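Local coordinates for protein putative isomerase (Streptomyces coelicolor A3, PDB 2OQH) that probably acts as an enolase-superfamily isomerase or dehydratase, perhaps converting D-glucarate to 5-dehydro-4-deoxy-D-glucarate, at residues G211-P225 and A237-V249. Residues are numbered along the deposited sequence; the frame is centred on the assembly and turned at random.
Sequences GIALEELDLEYLEDP and AKVRIPLCTNMCV
Asp224 grips the end of the neighbouring strand with both carboxylate oxygens. Thr245 OG1 donates to Asp224 OD1 at 2.5 Å, and the backbone N of Asn246 reaches Asp224 OD2 at 3.1 Å, each oxygen offering its syn lone pair. Thr245 suits its place because the same hydroxyl accepts from the backbone N of Met247, an ST turn, and from that of Cys248, which makes it an ST motif as well. With a leucine in place of Asp224, the Thr245 hydroxyl and the backbone N-H of Asn246 would probably lose their shared acceptor and the turn its tie to the loop that follows strand 221-223. Behind this grip the two strands pair in parallel: Leu222 N bonds to Pro242 O (2.8 Å), Cys244 N to Leu222 O, and Asp224 N to Cys244 O. At the other end, Glu215 OE2 takes the backbone N of Arg240 at 2.7 Å on its anti side.

Around these bonds lies the packing. Cys244 SG, anti to the backbone N (chi1 -179°), lies over a face of the Tyr221 ring, 4.1 Å from its centroid, while CB adds a CH-pi contact. Branched Ile241 fills two places at once, CD1 against Leu214 CB (3.9 Å) and CG2 beside Leu219 and Leu222. Small Gly211 lets both methyls of Val239 pack on its backbone; a CB there would clash.

Strands 221-223 and 243-245, joined by helix 228-238 in a beta-alpha-beta crossover, are neighbours in the TIM barrel, flanked by strands 193-197 and 266-269, while helix 204-214 packs outside against helix 175-188.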
loop_
_atom_site.group_PDB
_atom_site.type_symbol
_atom_site.label_atom_id
_atom_site.label_comp_id
_atom_site.label_asym_id
_atom_site.label_seq_id
_atom_site.Cartn_x
_atom_site.Cartn_y
_atom_site.Cartn_z
ATOM N N GLY A 211 9.934 16.068 -16.434
ATOM C CA GLY A 211 8.841 16.690 -15.707
ATOM C C GLY A 211 8.277 17.875 -16.460
ATOM O O GLY A 211 7.061 18.034 -16.582
ATOM N N ILE A 212 9.168 18.712 -16.973
ATOM C CA ILE A 212 8.751 19.876 -17.734
ATOM C C ILE A 212 7.930 19.427 -18.951
ATOM O O ILE A 212 6.890 20.009 -19.258
ATOM C CB ILE A 212 9.972 20.685 -18.193
ATOM C CG1 ILE A 212 10.658 21.309 -16.974
ATOM C CG2 ILE A 212 9.554 21.759 -19.182
ATOM C CD1 ILE A 212 11.927 22.058 -17.302
ATOM N N ALA A 213 8.392 18.379 -19.626
ATOM C CA ALA A 213 7.695 17.860 -20.797
ATOM C C ALA A 213 6.338 17.245 -20.448
ATOM O O ALA A 213 5.437 17.212 -21.284
ATOM C CB ALA A 213 8.564 16.826 -21.495
ATOM N N LEU A 214 6.189 16.771 -19.213
ATOM C CA LEU A 214 4.943 16.144 -18.779
ATOM C C LEU A 214 3.889 17.109 -18.240
ATOM O O LEU A 214 2.723 16.735 -18.081
ATOM C CB LEU A 214 5.243 15.084 -17.719
ATOM C CG LEU A 214 6.082 13.887 -18.174
ATOM C CD1 LEU A 214 6.478 13.057 -16.958
ATOM C CD2 LEU A 214 5.296 13.049 -19.175
ATOM N N GLU A 215 4.291 18.343 -17.953
ATOM C CA GLU A 215 3.361 19.335 -17.421
ATOM C C GLU A 215 2.118 19.521 -18.288
ATOM O O GLU A 215 1.042 19.795 -17.775
ATOM C CB GLU A 215 4.053 20.693 -17.257
ATOM C CG GLU A 215 5.301 20.664 -16.393
ATOM C CD GLU A 215 5.870 22.047 -16.133
ATOM O OE1 GLU A 215 5.845 22.897 -17.047
ATOM O OE2 GLU A 215 6.361 22.278 -15.013
ATOM N N GLU A 216 2.261 19.384 -19.601
ATOM C CA GLU A 216 1.112 19.568 -20.490
ATOM C C GLU A 216 0.089 18.427 -20.435
ATOM O O GLU A 216 -0.983 18.523 -21.035
ATOM C CB GLU A 216 1.587 19.768 -21.934
ATOM C CG GLU A 216 2.356 18.588 -22.497
ATOM C CD GLU A 216 2.759 18.790 -23.950
ATOM O OE1 GLU A 216 3.330 17.847 -24.538
ATOM O OE2 GLU A 216 2.511 19.889 -24.504
ATOM N N LEU A 217 0.407 17.363 -19.700
ATOM C CA LEU A 217 -0.489 16.210 -19.577
ATOM C C LEU A 217 -1.338 16.249 -18.296
ATOM O O LEU A 217 -2.200 15.393 -18.081
ATOM C CB LEU A 217 0.333 14.914 -19.619
ATOM C CG LEU A 217 1.295 14.778 -20.809
ATOM C CD1 LEU A 217 2.058 13.472 -20.716
ATOM C CD2 LEU A 217 0.516 14.842 -22.115
ATOM N N ASP A 218 -1.090 17.246 -17.451
ATOM C CA ASP A 218 -1.809 17.417 -16.190
ATOM C C ASP A 218 -1.988 16.116 -15.398
ATOM O O ASP A 218 -3.106 15.685 -15.114
ATOM C CB ASP A 218 -3.171 18.076 -16.444
ATOM C CG ASP A 218 -3.892 18.437 -15.158
ATOM O OD1 ASP A 218 -3.225 18.896 -14.195
ATOM O OD2 ASP A 218 -5.125 18.270 -15.105
ATOM N N LEU A 219 -0.871 15.505 -15.028
ATOM C CA LEU A 219 -0.892 14.262 -14.270
ATOM C C LEU A 219 -1.325 14.511 -12.833
ATOM O O LEU A 219 -1.058 15.574 -12.276
ATOM C CB LEU A 219 0.504 13.638 -14.252
ATOM C CG LEU A 219 1.245 13.486 -15.580
ATOM C CD1 LEU A 219 2.677 13.028 -15.309
ATOM C CD2 LEU A 219 0.515 12.489 -16.462
ATOM N N GLU A 220 -1.988 13.532 -12.227
ATOM C CA GLU A 220 -2.398 13.677 -10.840
ATOM C C GLU A 220 -1.121 13.905 -10.030
ATOM O O GLU A 220 -1.082 14.755 -9.147
ATOM C CB GLU A 220 -3.137 12.431 -10.354
ATOM C CG GLU A 220 -3.507 12.493 -8.889
ATOM C CD GLU A 220 -4.451 11.379 -8.485
ATOM O OE1 GLU A 220 -4.489 10.354 -9.203
ATOM O OE2 GLU A 220 -5.141 11.529 -7.452
ATOM N N TYR A 221 -0.087 13.125 -10.321
ATOM C CA TYR A 221 1.204 13.318 -9.677
ATOM C C TYR A 221 2.335 12.518 -10.279
ATOM O O TYR A 221 2.120 11.516 -10.962
ATOM C CB TYR A 221 1.142 13.079 -8.155
ATOM C CG TYR A 221 0.585 11.758 -7.678
ATOM C CD1 TYR A 221 1.273 10.559 -7.885
ATOM C CD2 TYR A 221 -0.609 11.713 -6.968
ATOM C CE1 TYR A 221 0.779 9.342 -7.386
ATOM C CE2 TYR A 221 -1.112 10.514 -6.465
ATOM C CZ TYR A 221 -0.419 9.329 -6.676
ATOM O OH TYR A 221 -0.942 8.150 -6.186
ATOM N N LEU A 222 3.544 13.010 -10.041
ATOM C CA LEU A 222 4.766 12.385 -10.498
ATOM C C LEU A 222 5.270 11.663 -9.252
ATOM O O LEU A 222 5.578 12.298 -8.246
ATOM C CB LEU A 222 5.749 13.467 -10.951
ATOM C CG LEU A 222 7.149 13.081 -11.403
ATOM C CD1 LEU A 222 7.086 11.897 -12.348
ATOM C CD2 LEU A 222 7.798 14.274 -12.087
ATOM N N GLU A 223 5.337 10.340 -9.313
ATOM C CA GLU A 223 5.752 9.556 -8.159
ATOM C C GLU A 223 7.209 9.114 -8.162
ATOM O O GLU A 223 7.646 8.402 -9.057
ATOM C CB GLU A 223 4.850 8.325 -8.038
ATOM C CG GLU A 223 4.894 7.650 -6.689
ATOM C CD GLU A 223 3.979 6.432 -6.595
ATOM O OE1 GLU A 223 2.854 6.464 -7.143
ATOM O OE2 GLU A 223 4.379 5.438 -5.951
ATOM N N ASP A 224 7.950 9.531 -7.141
ATOM C CA ASP A 224 9.364 9.177 -6.994
ATOM C C ASP A 224 10.228 9.179 -8.257
ATOM O O ASP A 224 10.836 8.165 -8.595
ATOM C CB ASP A 224 9.490 7.799 -6.335
ATOM C CG ASP A 224 9.082 7.813 -4.881
ATOM O OD1 ASP A 224 9.620 8.658 -4.134
ATOM O OD2 ASP A 224 8.233 6.987 -4.488
ATOM N N PRO A 225 10.313 10.313 -8.968
ATOM C CA PRO A 225 11.152 10.286 -10.171
ATOM C C PRO A 225 12.640 10.077 -9.874
ATOM O O PRO A 225 13.357 9.475 -10.671
ATOM C CB PRO A 225 10.875 11.644 -10.824
ATOM C CG PRO A 225 10.492 12.529 -9.638
ATOM C CD PRO A 225 9.617 11.605 -8.829
ATOM N N ALA A 237 11.083 22.162 -6.991
ATOM C CA ALA A 237 11.379 23.572 -7.202
ATOM C C ALA A 237 11.216 24.009 -8.658
ATOM O O ALA A 237 10.926 25.170 -8.931
ATOM C CB ALA A 237 12.791 23.870 -6.726
ATOM N N LYS A 238 11.383 23.079 -9.591
ATOM C CA LYS A 238 11.295 23.412 -11.011
ATOM C C LYS A 238 10.087 22.889 -11.788
ATOM O O LYS A 238 9.582 23.572 -12.682
ATOM C CB LYS A 238 12.571 22.936 -11.720
ATOM C CG LYS A 238 13.781 23.829 -11.520
ATOM C CD LYS A 238 13.682 25.052 -12.419
ATOM C CE LYS A 238 14.776 26.071 -12.145
ATOM N NZ LYS A 238 16.114 25.651 -12.636
ATOM N N VAL A 239 9.637 21.685 -11.452
ATOM C CA VAL A 239 8.530 21.033 -12.148
ATOM C C VAL A 239 7.157 21.315 -11.548
ATOM O O VAL A 239 6.935 21.088 -10.358
ATOM C CB VAL A 239 8.760 19.503 -12.184
ATOM C CG1 VAL A 239 7.572 18.806 -12.832
ATOM C CG2 VAL A 239 10.038 19.196 -12.951
ATOM N N ARG A 240 6.239 21.790 -12.389
ATOM C CA ARG A 240 4.885 22.123 -11.960
ATOM C C ARG A 240 3.909 20.952 -12.040
ATOM O O ARG A 240 2.911 21.009 -12.754
ATOM C CB ARG A 240 4.326 23.280 -12.789
ATOM C CG ARG A 240 5.199 24.520 -12.838
ATOM C CD ARG A 240 4.520 25.565 -13.723
ATOM N NE ARG A 240 3.742 26.497 -12.933
ATOM C CZ ARG A 240 2.797 27.296 -13.415
ATOM N NH1 ARG A 240 2.483 27.280 -14.707
ATOM N NH2 ARG A 240 2.185 28.135 -12.600
ATOM N N ILE A 241 4.214 19.899 -11.297
ATOM C CA ILE A 241 3.373 18.713 -11.228
ATOM C C ILE A 241 3.413 18.268 -9.768
ATOM O O ILE A 241 4.468 18.312 -9.139
ATOM C CB ILE A 241 3.945 17.558 -12.078
ATOM C CG1 ILE A 241 4.163 18.011 -13.518
ATOM C CG2 ILE A 241 2.991 16.375 -12.048
ATOM C CD1 ILE A 241 4.866 16.966 -14.376
ATOM N N PRO A 242 2.272 17.851 -9.202
ATOM C CA PRO A 242 2.352 17.424 -7.800
ATOM C C PRO A 242 3.353 16.263 -7.677
ATOM O O PRO A 242 3.330 15.327 -8.475
ATOM C CB PRO A 242 0.918 17.004 -7.486
ATOM C CG PRO A 242 0.108 17.915 -8.356
ATOM C CD PRO A 242 0.874 17.880 -9.665
ATOM N N LEU A 243 4.235 16.342 -6.684
ATOM C CA LEU A 243 5.253 15.322 -6.463
ATOM C C LEU A 243 4.851 14.381 -5.322
ATOM O O LEU A 243 4.493 14.822 -4.232
ATOM C CB LEU A 243 6.588 16.004 -6.150
ATOM C CG LEU A 243 7.877 15.231 -6.423
ATOM C CD1 LEU A 243 8.020 14.977 -7.924
ATOM C CD2 LEU A 243 9.062 16.032 -5.900
ATOM N N CYS A 244 4.926 13.081 -5.577
ATOM C CA CYS A 244 4.540 12.081 -4.593
ATOM C C CYS A 244 5.695 11.144 -4.249
ATOM O O CYS A 244 6.624 10.972 -5.044
ATOM C CB CYS A 244 3.349 11.282 -5.138
ATOM S SG CYS A 244 2.696 9.995 -4.050
ATOM N N THR A 245 5.641 10.545 -3.063
ATOM C CA THR A 245 6.690 9.627 -2.635
ATOM C C THR A 245 6.231 8.551 -1.657
ATOM O O THR A 245 5.266 8.727 -0.910
ATOM C CB THR A 245 7.852 10.371 -1.926
ATOM O OG1 THR A 245 8.985 9.503 -1.819
ATOM C CG2 THR A 245 7.441 10.775 -0.507
ATOM N N ASN A 246 6.946 7.433 -1.684
ATOM C CA ASN A 246 6.732 6.334 -0.753
ATOM C C ASN A 246 8.111 5.710 -0.630
ATOM O O ASN A 246 8.256 4.550 -0.266
ATOM C CB ASN A 246 5.684 5.320 -1.253
ATOM C CG ASN A 246 6.102 4.589 -2.512
ATOM O OD1 ASN A 246 7.117 3.898 -2.546
ATOM N ND2 ASN A 246 5.304 4.732 -3.561
HETATM N N MSE A 247 9.122 6.526 -0.939
HETATM C CA MSE A 247 10.524 6.122 -0.878
HETATM C C MSE A 247 11.456 7.091 -0.137
HETATM O O MSE A 247 12.399 6.643 0.512
HETATM C CB MSE A 247 11.080 5.898 -2.286
HETATM C CG MSE A 247 10.522 4.666 -2.992
HETATM SE SE MSE A 247 11.233 4.448 -4.787
HETATM C CE MSE A 247 13.015 3.881 -4.337
ATOM N N CYS A 248 11.224 8.401 -0.230
ATOM C CA CYS A 248 12.113 9.338 0.464
ATOM C C CYS A 248 11.563 9.787 1.826
ATOM O O CYS A 248 12.272 10.413 2.612
ATOM C CB CYS A 248 12.446 10.552 -0.421
ATOM S SG CYS A 248 11.169 11.797 -0.606
ATOM N N VAL A 249 10.299 9.459 2.089
ATOM C CA VAL A 249 9.648 9.754 3.365
ATOM C C VAL A 249 8.877 8.481 3.697
ATOM O O VAL A 249 7.736 8.318 3.264
ATOM C CB VAL A 249 8.643 10.924 3.269
ATOM C CG1 VAL A 249 7.888 11.061 4.591
ATOM C CG2 VAL A 249 9.368 12.222 2.943
HETATM O O HOH W 1 0.999 19.536 -14.286
#